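Local coordinates for two-domain protein containing predicted PHP-like metal-dependent phosphoesterase (PDB 3E38) that is a predicted zinc-dependent phosphoesterase of the PHP family joined to an Ig-like domain, and may act as an exonuclease on nucleic acids, at residues T18-H24 with L48-T54; R39-R45 with I195-Q200; H70-F74 with L87-G91; M189-S193 with R211-F215. All blocks are in the same frame, centred on the assembly; numbering follows the deposited sequence.

Interaction 1: residues T18-H24 with L48-T54; sequences TLKCDFH and LDAISLT. With ZN (zinc ion), chain I.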
loop_
_atom_site.group_PDB
_atom_site.type_symbol
_atom_site.label_atom_id
_atom_site.label_comp_id
_atom_site.label_asym_id
_atom_site.label_seq_id
_atom_site.Cartn_x
_atom_site.Cartn_y
_atom_site.Cartn_z
ATOM N N THR B 18 6.419 19.427 20.742
ATOM C CA THR B 18 5.693 18.141 20.744
ATOM C C THR B 18 6.618 16.958 20.474
ATOM O O THR B 18 7.225 16.774 19.384
ATOM C CB THR B 18 4.432 18.127 19.774
ATOM O OG1 THR B 18 3.464 19.114 20.188
ATOM C CG2 THR B 18 3.757 16.736 19.756
ATOM N N LEU B 19 6.712 16.137 21.496
ATOM C CA LEU B 19 7.516 14.919 21.418
ATOM C C LEU B 19 6.626 13.679 21.362
ATOM O O LEU B 19 5.530 13.579 22.022
ATOM C CB LEU B 19 8.471 14.890 22.610
ATOM C CG LEU B 19 9.373 16.112 22.815
ATOM C CD1 LEU B 19 10.114 16.008 24.173
ATOM C CD2 LEU B 19 10.370 16.307 21.591
ATOM N N LYS B 20 7.068 12.737 20.551
ATOM C CA LYS B 20 6.303 11.484 20.330
ATOM C C LYS B 20 6.983 10.344 21.059
ATOM O O LYS B 20 8.127 9.970 20.760
ATOM C CB LYS B 20 6.093 11.202 18.840
ATOM C CG LYS B 20 5.518 12.398 18.030
ATOM C CD LYS B 20 6.632 13.155 17.334
ATOM C CE LYS B 20 6.127 14.384 16.595
ATOM N NZ LYS B 20 7.176 15.052 15.756
ATOM N N CYS B 21 6.287 9.833 22.074
ATOM C CA CYS B 21 6.892 8.847 22.962
ATOM C C CYS B 21 6.097 7.564 23.161
ATOM O O CYS B 21 4.860 7.575 23.086
ATOM C CB CYS B 21 7.131 9.500 24.330
ATOM S SG CYS B 21 7.908 11.135 24.254
ATOM N N ASP B 22 6.848 6.470 23.371
ATOM C CA ASP B 22 6.313 5.111 23.657
ATOM C C ASP B 22 6.961 4.617 24.948
ATOM O O ASP B 22 8.138 4.233 24.988
ATOM C CB ASP B 22 6.555 4.169 22.485
ATOM C CG ASP B 22 5.781 2.874 22.585
ATOM O OD1 ASP B 22 4.983 2.748 23.536
ATOM O OD2 ASP B 22 5.969 1.998 21.687
ATOM N N PHE B 23 6.180 4.640 26.014
ATOM C CA PHE B 23 6.722 4.384 27.354
ATOM C C PHE B 23 6.546 2.959 27.850
ATOM O O PHE B 23 6.609 2.693 29.043
ATOM C CB PHE B 23 6.050 5.344 28.346
ATOM C CG PHE B 23 6.320 6.812 28.077
ATOM C CD1 PHE B 23 7.615 7.298 28.072
ATOM C CD2 PHE B 23 5.285 7.697 27.902
ATOM C CE1 PHE B 23 7.867 8.615 27.880
ATOM C CE2 PHE B 23 5.529 9.034 27.697
ATOM C CZ PHE B 23 6.818 9.488 27.678
ATOM N N HIS B 24 6.280 2.057 26.921
ATOM C CA HIS B 24 5.949 0.675 27.282
ATOM C C HIS B 24 6.151 -0.278 26.124
ATOM O O HIS B 24 5.448 -0.266 25.128
ATOM C CB HIS B 24 4.484 0.634 27.724
ATOM C CG HIS B 24 4.050 -0.646 28.352
ATOM N ND1 HIS B 24 2.919 -0.719 29.136
ATOM C CD2 HIS B 24 4.614 -1.872 28.386
ATOM C CE1 HIS B 24 2.778 -1.948 29.591
ATOM N NE2 HIS B 24 3.789 -2.672 29.150
ATOM N N LEU B 48 9.615 8.736 16.277
ATOM C CA LEU B 48 9.484 8.856 17.706
ATOM C C LEU B 48 10.670 9.594 18.166
ATOM O O LEU B 48 11.675 9.622 17.482
ATOM C CB LEU B 48 9.465 7.491 18.392
ATOM C CG LEU B 48 8.335 6.515 18.223
ATOM C CD1 LEU B 48 8.471 5.460 19.357
ATOM C CD2 LEU B 48 7.052 7.252 18.311
ATOM N N ASP B 49 10.535 10.160 19.363
ATOM C CA ASP B 49 11.596 10.930 20.016
ATOM C C ASP B 49 12.178 10.238 21.249
ATOM O O ASP B 49 13.342 10.434 21.647
ATOM C CB ASP B 49 11.037 12.279 20.455
ATOM C CG ASP B 49 10.623 13.142 19.283
ATOM O OD1 ASP B 49 11.464 13.410 18.405
ATOM O OD2 ASP B 49 9.470 13.585 19.260
ATOM N N ALA B 50 11.340 9.423 21.857
ATOM C CA ALA B 50 11.685 8.789 23.111
ATOM C C ALA B 50 10.932 7.485 23.340
ATOM O O ALA B 50 9.771 7.295 22.917
ATOM C CB ALA B 50 11.452 9.782 24.281
ATOM N N ILE B 51 11.622 6.608 24.046
ATOM C CA ILE B 51 11.082 5.311 24.385
ATOM C C ILE B 51 11.570 4.839 25.712
ATOM O O ILE B 51 12.543 5.304 26.221
ATOM C CB ILE B 51 11.528 4.207 23.352
ATOM C CG1 ILE B 51 13.027 3.980 23.426
ATOM C CG2 ILE B 51 11.107 4.558 21.919
ATOM C CD1 ILE B 51 13.553 2.869 22.478
ATOM N N SER B 52 10.848 3.890 26.256
ATOM C CA SER B 52 11.268 3.196 27.443
ATOM C C SER B 52 11.032 1.702 27.226
ATOM O O SER B 52 9.884 1.277 27.061
ATOM C CB SER B 52 10.471 3.693 28.659
ATOM O OG SER B 52 10.929 3.108 29.874
ATOM N N LEU B 53 12.119 0.939 27.192
ATOM C CA LEU B 53 12.057 -0.526 27.102
ATOM C C LEU B 53 11.786 -0.987 28.538
ATOM O O LEU B 53 12.664 -0.953 29.421
ATOM C CB LEU B 53 13.341 -1.088 26.517
ATOM C CG LEU B 53 13.454 -2.549 26.086
ATOM C CD1 LEU B 53 12.280 -3.003 25.254
ATOM C CD2 LEU B 53 14.778 -2.743 25.308
ATOM N N THR B 54 10.522 -1.338 28.767
ATOM C CA THR B 54 10.018 -1.661 30.081
ATOM C C THR B 54 9.743 -3.134 30.235
ATOM O O THR B 54 8.608 -3.566 30.212
ATOM C CB THR B 54 8.729 -0.881 30.368
ATOM O OG1 THR B 54 7.684 -1.358 29.513
ATOM C CG2 THR B 54 8.951 0.606 30.173
HETATM ZN ZN ZN I . 3.806 -4.857 29.014
HETATM O O HOH W 1 9.080 15.605 17.749
HETATM O O HOH W 2 1.926 -4.740 29.976
#

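Interaction 2: residues R39-R45 with I195-Q200; sequences RVDEAYR and IHQPIQ. With ZN (zinc ion), chain J.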
loop_
_atom_site.group_PDB
_atom_site.type_symbol
_atom_site.label_atom_id
_atom_site.label_comp_id
_atom_site.label_asym_id
_atom_site.label_seq_id
_atom_site.Cartn_x
_atom_site.Cartn_y
_atom_site.Cartn_z
ATOM N N ARG B 39 14.137 -2.135 19.004
ATOM C CA ARG B 39 13.137 -1.178 19.480
ATOM C C ARG B 39 13.587 0.255 19.197
ATOM O O ARG B 39 12.761 1.178 19.096
ATOM C CB ARG B 39 12.812 -1.316 20.975
ATOM C CG ARG B 39 12.114 -2.603 21.394
ATOM C CD ARG B 39 10.862 -2.833 20.585
ATOM N NE ARG B 39 10.169 -4.047 21.005
ATOM C CZ ARG B 39 9.367 -4.768 20.220
ATOM N NH1 ARG B 39 9.152 -4.409 18.955
ATOM N NH2 ARG B 39 8.777 -5.852 20.704
ATOM N N VAL B 40 14.899 0.399 19.051
ATOM C CA VAL B 40 15.517 1.696 18.858
ATOM C C VAL B 40 15.395 2.013 17.383
ATOM O O VAL B 40 15.111 3.138 17.021
ATOM C CB VAL B 40 17.027 1.789 19.348
ATOM C CG1 VAL B 40 17.623 3.165 18.967
ATOM C CG2 VAL B 40 17.159 1.522 20.882
ATOM N N ASP B 41 15.651 1.011 16.548
ATOM C CA ASP B 41 15.483 1.160 15.102
ATOM C C ASP B 41 14.060 1.540 14.726
ATOM O O ASP B 41 13.834 2.358 13.844
ATOM C CB ASP B 41 15.770 -0.133 14.376
ATOM C CG ASP B 41 17.214 -0.541 14.484
ATOM O OD1 ASP B 41 18.037 0.385 14.565
ATOM O OD2 ASP B 41 17.485 -1.767 14.513
ATOM N N GLU B 42 13.115 0.888 15.382
ATOM C CA GLU B 42 11.695 1.104 15.096
ATOM C C GLU B 42 11.256 2.500 15.465
ATOM O O GLU B 42 10.545 3.140 14.705
ATOM C CB GLU B 42 10.840 0.118 15.852
ATOM C CG GLU B 42 11.032 -1.351 15.377
ATOM C CD GLU B 42 10.276 -2.346 16.273
ATOM O OE1 GLU B 42 9.994 -2.020 17.464
ATOM O OE2 GLU B 42 10.011 -3.463 15.794
ATOM N N ALA B 43 11.698 2.965 16.622
ATOM C CA ALA B 43 11.329 4.307 17.143
ATOM C C ALA B 43 11.833 5.363 16.201
ATOM O O ALA B 43 11.120 6.268 15.798
ATOM C CB ALA B 43 11.869 4.543 18.569
ATOM N N TYR B 44 13.077 5.199 15.805
ATOM C CA TYR B 44 13.686 6.113 14.857
ATOM C C TYR B 44 12.837 6.186 13.600
ATOM O O TYR B 44 12.389 7.247 13.140
ATOM C CB TYR B 44 15.097 5.627 14.469
ATOM C CG TYR B 44 15.774 6.556 13.527
ATOM C CD1 TYR B 44 16.126 7.830 13.939
ATOM C CD2 TYR B 44 16.035 6.194 12.209
ATOM C CE1 TYR B 44 16.728 8.719 13.080
ATOM C CE2 TYR B 44 16.666 7.080 11.332
ATOM C CZ TYR B 44 17.002 8.342 11.795
ATOM O OH TYR B 44 17.624 9.257 11.003
ATOM N N ARG B 45 12.663 5.020 13.019
ATOM C CA ARG B 45 11.941 4.898 11.735
ATOM C C ARG B 45 10.540 5.499 11.787
ATOM O O ARG B 45 10.103 6.161 10.847
ATOM C CB ARG B 45 11.885 3.432 11.306
ATOM C CG ARG B 45 11.447 3.229 9.900
ATOM C CD ARG B 45 11.789 1.793 9.399
ATOM N NE ARG B 45 11.176 0.746 10.209
ATOM C CZ ARG B 45 11.817 -0.210 10.866
ATOM N NH1 ARG B 45 13.139 -0.336 10.783
ATOM N NH2 ARG B 45 11.099 -1.071 11.580
ATOM N N ILE B 195 4.373 -3.117 22.831
ATOM C CA ILE B 195 4.852 -4.002 21.749
ATOM C C ILE B 195 5.711 -5.163 22.210
ATOM O O ILE B 195 6.619 -4.977 22.984
ATOM C CB ILE B 195 5.572 -3.182 20.616
ATOM C CG1 ILE B 195 5.775 -4.064 19.388
ATOM C CG2 ILE B 195 6.838 -2.467 21.130
ATOM C CD1 ILE B 195 4.441 -4.301 18.610
ATOM N N HIS B 196 5.348 -6.369 21.739
ATOM C CA HIS B 196 6.121 -7.631 21.950
ATOM C C HIS B 196 6.665 -8.138 20.633
ATOM O O HIS B 196 7.818 -8.538 20.517
ATOM C CB HIS B 196 5.299 -8.737 22.611
ATOM C CG HIS B 196 4.855 -8.427 24.016
ATOM N ND1 HIS B 196 4.001 -7.383 24.312
ATOM C CD2 HIS B 196 5.116 -9.041 25.198
ATOM C CE1 HIS B 196 3.766 -7.355 25.617
ATOM N NE2 HIS B 196 4.413 -8.363 26.177
ATOM N N GLN B 197 5.819 -8.080 19.615
ATOM C CA GLN B 197 6.173 -8.548 18.283
ATOM C C GLN B 197 7.021 -7.513 17.577
ATOM O O GLN B 197 7.222 -6.443 18.101
ATOM C CB GLN B 197 4.904 -8.733 17.449
ATOM C CG GLN B 197 3.959 -9.791 17.913
ATOM C CD GLN B 197 4.425 -11.198 17.578
ATOM O OE1 GLN B 197 5.399 -11.399 16.843
ATOM N NE2 GLN B 197 3.730 -12.182 18.126
ATOM N N PRO B 198 7.570 -7.845 16.410
ATOM C CA PRO B 198 8.108 -6.727 15.615
ATOM C C PRO B 198 6.964 -5.705 15.379
ATOM O O PRO B 198 5.778 -6.074 15.372
ATOM C CB PRO B 198 8.595 -7.413 14.314
ATOM C CG PRO B 198 8.951 -8.840 14.783
ATOM C CD PRO B 198 7.863 -9.156 15.814
ATOM N N ILE B 199 7.303 -4.418 15.306
ATOM C CA ILE B 199 6.280 -3.376 15.220
ATOM C C ILE B 199 5.389 -3.587 13.977
ATOM O O ILE B 199 4.174 -3.450 14.031
ATOM C CB ILE B 199 6.905 -1.929 15.271
ATOM C CG1 ILE B 199 5.859 -0.874 15.627
ATOM C CG2 ILE B 199 7.649 -1.580 13.958
ATOM C CD1 ILE B 199 5.294 -0.950 17.117
ATOM N N GLN B 200 5.999 -3.996 12.873
ATOM C CA GLN B 200 5.276 -4.120 11.616
ATOM C C GLN B 200 4.252 -5.246 11.671
ATOM O O GLN B 200 3.337 -5.291 10.896
ATOM C CB GLN B 200 6.220 -4.375 10.432
ATOM C CG GLN B 200 7.396 -3.368 10.242
ATOM C CD GLN B 200 8.708 -3.857 10.797
ATOM O OE1 GLN B 200 8.731 -4.507 11.827
ATOM N NE2 GLN B 200 9.834 -3.572 10.083
HETATM ZN ZN ZN J . 4.540 -8.912 28.205
#

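Interaction 3: residues H70-F74 with L87-G91; sequences HNRSF and LLIKG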
loop_
_atom_site.group_PDB
_atom_site.type_symbol
_atom_site.label_atom_id
_atom_site.label_comp_id
_atom_site.label_asym_id
_atom_site.label_seq_id
_atom_site.Cartn_x
_atom_site.Cartn_y
_atom_site.Cartn_z
ATOM N N HIS B 70 18.072 -7.166 35.356
ATOM C CA HIS B 70 16.966 -6.339 34.907
ATOM C C HIS B 70 17.355 -5.043 34.236
ATOM O O HIS B 70 16.502 -4.332 33.709
ATOM C CB HIS B 70 16.043 -6.034 36.077
ATOM C CG HIS B 70 15.479 -7.257 36.720
ATOM N ND1 HIS B 70 14.425 -7.968 36.189
ATOM C CD2 HIS B 70 15.822 -7.890 37.865
ATOM C CE1 HIS B 70 14.147 -8.986 36.977
ATOM N NE2 HIS B 70 14.981 -8.960 38.005
ATOM N N ASN B 71 18.637 -4.741 34.217
ATOM C CA ASN B 71 19.080 -3.477 33.623
ATOM C C ASN B 71 19.650 -3.726 32.236
ATOM O O ASN B 71 19.899 -2.822 31.464
ATOM C CB ASN B 71 20.130 -2.822 34.516
ATOM C CG ASN B 71 19.601 -2.450 35.867
ATOM O OD1 ASN B 71 18.578 -1.772 35.969
ATOM N ND2 ASN B 71 20.322 -2.828 36.927
ATOM N N ARG B 72 19.827 -4.993 31.916
ATOM C CA ARG B 72 20.551 -5.347 30.676
ATOM C C ARG B 72 19.924 -4.874 29.305
ATOM O O ARG B 72 20.657 -4.470 28.398
ATOM C CB ARG B 72 20.815 -6.853 30.676
ATOM C CG ARG B 72 21.648 -7.375 29.522
ATOM C CD ARG B 72 23.007 -6.813 29.487
ATOM N NE ARG B 72 23.772 -7.476 28.417
ATOM C CZ ARG B 72 24.890 -7.014 27.883
ATOM N NH1 ARG B 72 25.389 -5.861 28.296
ATOM N NH2 ARG B 72 25.483 -7.695 26.904
ATOM N N SER B 73 18.609 -4.934 29.104
ATOM C CA SER B 73 18.112 -4.544 27.775
ATOM C C SER B 73 18.327 -3.030 27.570
ATOM O O SER B 73 18.683 -2.581 26.505
ATOM C CB SER B 73 16.672 -4.981 27.560
ATOM O OG SER B 73 15.845 -4.497 28.565
ATOM N N PHE B 74 18.221 -2.283 28.647
ATOM C CA PHE B 74 18.489 -0.841 28.610
ATOM C C PHE B 74 19.942 -0.614 28.229
ATOM O O PHE B 74 20.293 0.192 27.399
ATOM C CB PHE B 74 18.171 -0.211 29.982
ATOM C CG PHE B 74 18.651 1.215 30.147
ATOM C CD1 PHE B 74 17.827 2.292 29.800
ATOM C CD2 PHE B 74 19.877 1.479 30.722
ATOM C CE1 PHE B 74 18.242 3.567 29.958
ATOM C CE2 PHE B 74 20.294 2.756 30.904
ATOM C CZ PHE B 74 19.483 3.814 30.494
ATOM N N LEU B 87 15.811 9.352 22.698
ATOM C CA LEU B 87 15.903 9.493 24.153
ATOM C C LEU B 87 15.438 8.206 24.798
ATOM O O LEU B 87 14.335 7.736 24.510
ATOM C CB LEU B 87 15.030 10.670 24.693
ATOM C CG LEU B 87 15.356 12.112 24.224
ATOM C CD1 LEU B 87 14.300 13.106 24.718
ATOM C CD2 LEU B 87 16.757 12.579 24.635
ATOM N N LEU B 88 16.270 7.685 25.697
ATOM C CA LEU B 88 16.042 6.386 26.331
ATOM C C LEU B 88 15.811 6.508 27.826
ATOM O O LEU B 88 16.711 6.756 28.601
ATOM C CB LEU B 88 17.223 5.466 25.991
ATOM C CG LEU B 88 17.288 3.972 26.283
ATOM C CD1 LEU B 88 16.300 3.158 25.502
ATOM C CD2 LEU B 88 18.691 3.509 25.964
ATOM N N ILE B 89 14.569 6.294 28.197
ATOM C CA ILE B 89 14.090 6.340 29.576
ATOM C C ILE B 89 14.135 4.898 30.097
ATOM O O ILE B 89 13.504 3.979 29.560
ATOM C CB ILE B 89 12.648 6.915 29.610
ATOM C CG1 ILE B 89 12.625 8.279 28.935
ATOM C CG2 ILE B 89 12.000 6.949 31.056
ATOM C CD1 ILE B 89 11.199 8.707 28.524
ATOM N N LYS B 90 14.931 4.710 31.130
ATOM C CA LYS B 90 15.037 3.441 31.826
ATOM C C LYS B 90 13.711 3.159 32.547
ATOM O O LYS B 90 13.127 4.009 33.224
ATOM C CB LYS B 90 16.193 3.466 32.816
ATOM C CG LYS B 90 16.244 2.200 33.691
ATOM C CD LYS B 90 17.401 2.230 34.704
ATOM C CE LYS B 90 18.680 1.603 34.145
ATOM N NZ LYS B 90 18.555 0.133 34.072
ATOM N N GLY B 91 13.220 1.944 32.370
ATOM C CA GLY B 91 11.976 1.570 33.021
ATOM C C GLY B 91 11.797 0.089 33.026
ATOM O O GLY B 91 12.579 -0.679 32.395
HETATM O O HOH W 3 16.345 -1.364 32.703
#

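Interaction 4: residues M189-S193 with R211-F215; sequences MIGTS and RTMTF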
loop_
_atom_site.group_PDB
_atom_site.type_symbol
_atom_site.label_atom_id
_atom_site.label_comp_id
_atom_site.label_asym_id
_atom_site.label_seq_id
_atom_site.Cartn_x
_atom_site.Cartn_y
_atom_site.Cartn_z
HETATM N N MSE B 189 -2.596 11.224 31.347
HETATM C CA MSE B 189 -3.126 10.241 30.385
HETATM C C MSE B 189 -1.991 9.802 29.497
HETATM O O MSE B 189 -1.280 10.624 28.932
HETATM C CB MSE B 189 -4.250 10.817 29.536
HETATM C CG MSE B 189 -5.414 11.317 30.368
HETATM SE SE MSE B 189 -6.794 11.886 29.209
HETATM C CE MSE B 189 -7.789 13.003 30.547
ATOM N N ILE B 190 -1.835 8.489 29.455
ATOM C CA ILE B 190 -0.768 7.808 28.732
ATOM C C ILE B 190 -1.242 6.894 27.615
ATOM O O ILE B 190 -2.252 6.231 27.703
ATOM C CB ILE B 190 0.102 6.931 29.675
ATOM C CG1 ILE B 190 0.817 7.758 30.727
ATOM C CG2 ILE B 190 1.215 6.191 28.854
ATOM C CD1 ILE B 190 1.939 8.629 30.176
ATOM N N GLY B 191 -0.434 6.815 26.576
ATOM C CA GLY B 191 -0.730 5.879 25.512
ATOM C C GLY B 191 0.523 5.209 24.993
ATOM O O GLY B 191 1.494 5.869 24.624
ATOM N N THR B 192 0.474 3.887 24.956
ATOM C CA THR B 192 1.651 3.100 24.578
ATOM C C THR B 192 1.332 1.923 23.686
ATOM O O THR B 192 0.186 1.582 23.472
ATOM C CB THR B 192 2.364 2.577 25.814
ATOM O OG1 THR B 192 1.561 1.559 26.392
ATOM C CG2 THR B 192 2.553 3.685 26.853
ATOM N N SER B 193 2.397 1.325 23.164
ATOM C CA SER B 193 2.272 0.203 22.259
ATOM C C SER B 193 2.200 -1.090 23.046
ATOM O O SER B 193 1.383 -1.933 22.777
ATOM C CB SER B 193 3.440 0.123 21.266
ATOM O OG SER B 193 4.658 -0.253 21.865
ATOM N N ARG B 211 1.635 3.157 15.593
ATOM C CA ARG B 211 1.725 2.591 16.914
ATOM C C ARG B 211 1.044 3.526 17.876
ATOM O O ARG B 211 1.167 4.728 17.743
ATOM C CB ARG B 211 3.179 2.357 17.342
ATOM C CG ARG B 211 3.889 3.579 17.923
ATOM C CD ARG B 211 5.092 3.165 18.751
ATOM N NE ARG B 211 6.201 2.832 17.884
ATOM C CZ ARG B 211 7.302 2.211 18.257
ATOM N NH1 ARG B 211 7.462 1.817 19.504
ATOM N NH2 ARG B 211 8.245 1.978 17.350
ATOM N N THR B 212 0.304 2.969 18.827
ATOM C CA THR B 212 -0.313 3.774 19.884
ATOM C C THR B 212 0.802 4.449 20.657
ATOM O O THR B 212 1.822 3.860 20.978
ATOM C CB THR B 212 -1.185 2.892 20.772
ATOM O OG1 THR B 212 -2.220 2.372 19.940
ATOM C CG2 THR B 212 -1.793 3.652 21.944
HETATM N N MSE B 213 0.639 5.719 20.902
HETATM C CA MSE B 213 1.715 6.447 21.539
HETATM C C MSE B 213 1.243 7.631 22.326
HETATM O O MSE B 213 0.070 7.860 22.460
HETATM C CB MSE B 213 2.675 6.950 20.455
HETATM C CG MSE B 213 2.058 8.016 19.537
HETATM SE SE MSE B 213 3.282 8.573 18.106
HETATM C CE MSE B 213 3.249 6.899 17.099
ATOM N N THR B 214 2.199 8.382 22.859
ATOM C CA THR B 214 1.874 9.596 23.653
ATOM C C THR B 214 2.548 10.839 23.123
ATOM O O THR B 214 3.752 10.872 22.853
ATOM C CB THR B 214 2.260 9.467 25.158
ATOM O OG1 THR B 214 1.673 8.302 25.713
ATOM C CG2 THR B 214 1.828 10.667 25.958
ATOM N N PHE B 215 1.726 11.843 22.891
ATOM C CA PHE B 215 2.240 13.162 22.569
ATOM C C PHE B 215 2.566 13.852 23.898
ATOM O O PHE B 215 1.682 13.992 24.792
ATOM C CB PHE B 215 1.248 14.034 21.773
ATOM C CG PHE B 215 0.979 13.556 20.396
ATOM C CD1 PHE B 215 1.828 12.646 19.795
ATOM C CD2 PHE B 215 -0.061 14.110 19.649
ATOM C CE1 PHE B 215 1.587 12.203 18.503
ATOM C CE2 PHE B 215 -0.305 13.688 18.339
ATOM C CZ PHE B 215 0.515 12.734 17.773
#

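Interaction 1: residues T18-H24 with L48-T54
D49 holds its CG beside its backbone N (chi1 -65°), which carries the carboxylate across to the backbone of K20, while H24, its CG anti to the backbone N (chi1 -170°), sends its imidazole on past T54 to a zinc ion. These groups flank the parallel pairing of strands 17-22 and 50-56, the two strands of a beta-alpha-beta unit in the PHP domain. At the K20 end, D49 OD2 takes the K20 N-H on its anti lone pair at 2.9 Å and nearly straight (165°). D49 N returns a bond to K20 O at 2.8 Å; A50 N adds a weak hydrogen bond to the same oxygen. A water joins D49 OD2 to T18 O and K20 NZ, bridging opposite charges whose nearest atoms stand too far apart for a salt bridge; K20 NZ also bonds to I8, and D49 OD1 pairs with R221. The pairing proceeds through D22 N to A50 O (3.1 Å) and S52 N to D22 O (3.0 Å). C21 SG packs against A50 CB at 3.8 Å on one face of the sheet. On the other, L48 CD1 lies against D22 CB, and the D22 carboxylate is bound by R211 and S193. Past the paired residues, T54 CG2 touches F23 O. H24 NE2 binds the zinc ion at 2.2 Å, in a site shared with H26, E93, D194 and a water, and E167 accepts the hydrogen bond of H24 ND1. T54 crosses H24 at about a right angle, its OG1 meeting the imidazole obliquely, 3.3 Å from H24 CD2.

Interaction 2: residues R39-R45 with I195-Q200
The R39 guanidinium meets the 195-200 loop end-on, NH1 (2.9 Å) and NH2 (3.1 Å) both donating to Q197 O, which lies almost in the guanidinium plane; both nitrogens reach it from the same face of its carbonyl plane. A turn at chi2 (-54°), followed by an extended chi3 (-179°), carries the group out to the loop. A weak bond from NH2 to H196 O adds a second carbonyl. I195 CG2 covers one face of the group, 3.5 Å above the plane and over its centre. One turn along the helix, E42 divides its carboxylate: OE1 offers its syn lone pair to R39 NH1 in a salt bridge of 2.9 Å, while OE2 receives I199 N at 2.9 Å from above the carboxylate plane. E42 also slides along I199, with CG 3.7 Å from I199 CG2.

Helix 36-45, the crossover helix of a beta-alpha-beta unit in the PHP domain, thus holds the loop that presents H196, whose NE2 binds a zinc ion at 2.1 Å together with D31 and H56. With a leucine in place of R39, the carbonyls of H196 and Q197 would probably lose their charged donor and the zinc-bearing loop become freer to shift.

Further out, R39 NE donates to H26 O. R45 crosses Q200 at about a right angle, and Q200 NE2 bonds to T201 OG1 of a second subunit, where the two P198 residues also pack together.

Interaction 3: residues H70-F74 with L87-G91
Two polar links join K90 to the 70-74 segment. K90 NZ donates to N71 OD1 at 2.7 Å, reaching the amide from above its carbonyl plane with a C=O...N angle of only 110°. A water accepts from K90 NZ at 3.0 Å and donates to H70 O, so the ammonium is tied to the chain on both sides of the H70-N71 peptide bond. N71 is itself anchored, its OD1 also accepting from S111 N and its ND2 donating to D110, and K90 NZ has a further bond to a glycerol molecule probably left from crystallisation.

The apolar part is carried by F74. K90 CB makes a CH-pi contact 3.9 Å from the F74 ring centroid, 28° off the normal. The lysine chain begins extended, CG anti to the backbone N; the bend at chi3 (-91°) then brings CE back over the same ring, closer to its rim and 3.6 Å from F74 CD2, and the bend at chi4 turns NZ toward N71. The ring edge faces the strand, with L88 O near its plane, and F74 CE1 packs 3.8 Å from L88 CG.

In the PHP domain this contact joins the start of helix 72-83 to strand 87-95, the helix and second strand of a beta-alpha-beta unit that begins with strand 50-56. L88 reaches farther along the helix to C77 and A81, whereas I89 packs on L223 and I226 of helix 223-231.

Interaction 4: residues M189-S193 with R211-F215
T214 turns its hydroxyl onto the backbone of G191, and this is a polar link between strands 188-192 and 213-218. With OG1 anti to the carbonyl carbon (chi1 -54°), it donates to G191 O at 2.7 Å; the C=O...O angle is 115°, so the bond strikes the oxygen from well off the carbonyl direction. G191 N lies equally near the hydroxyl, and I190 CG2 approaches OG1 at 3.8 Å as the two side chains pass obliquely. A valine in place of T214 would probably leave G191 O without this donor, weakening the tie between the strands.

G191 has no side chain where the second strand presses in: a beta carbon here would run into M213 O. T212 also points at the first strand, but with its methyl foremost, CG2 anti to the backbone N and 3.2 Å from T192 O, while its hydroxyl bonds to G171 O. T192 is turned the other way, its OG1 bonded to E167. At the loop end, S193 and R211 come together at D22, and R211 NH2 has a second charge partner in D46.

The axes of 189-192 and 213-215 approach to 4.5 Å at 137°, and the two do not pair as regular antiparallel neighbours. Each strand has its pairing elsewhere in the mixed sheet: 188-192 lies parallel to 165-170, and 213-218 runs antiparallel to 17-22 and 235-239. M189, a selenomethionine, packs on I179, C182 and L183 of helix 176-185.

In the fold
Interactions 1, 3 and 4 all reach the same mixed sheet, while interaction 2 ties its crossover helix to a metal-bearing loop. Interactions 1 and 4, with centres about 8 Å apart, meet at D22, whose OD2 is 2.7 Å from R211 NH1 and 2.6 Å from S193 OG. Interaction 3 continues the sheet from interaction 1, S52 OG lying 2.7 Å from I89 O. Interaction 2 packs against interaction 1 through A43 on I51, and against interaction 4 through E42 CB and R211 NH2, 3.5 Å apart. H24 and H196 serve different zinc ions of one trinuclear site; T192 packs beside H24, whereas interaction 3 stands farther off, with I89 about 10 Å from H24 between side chains.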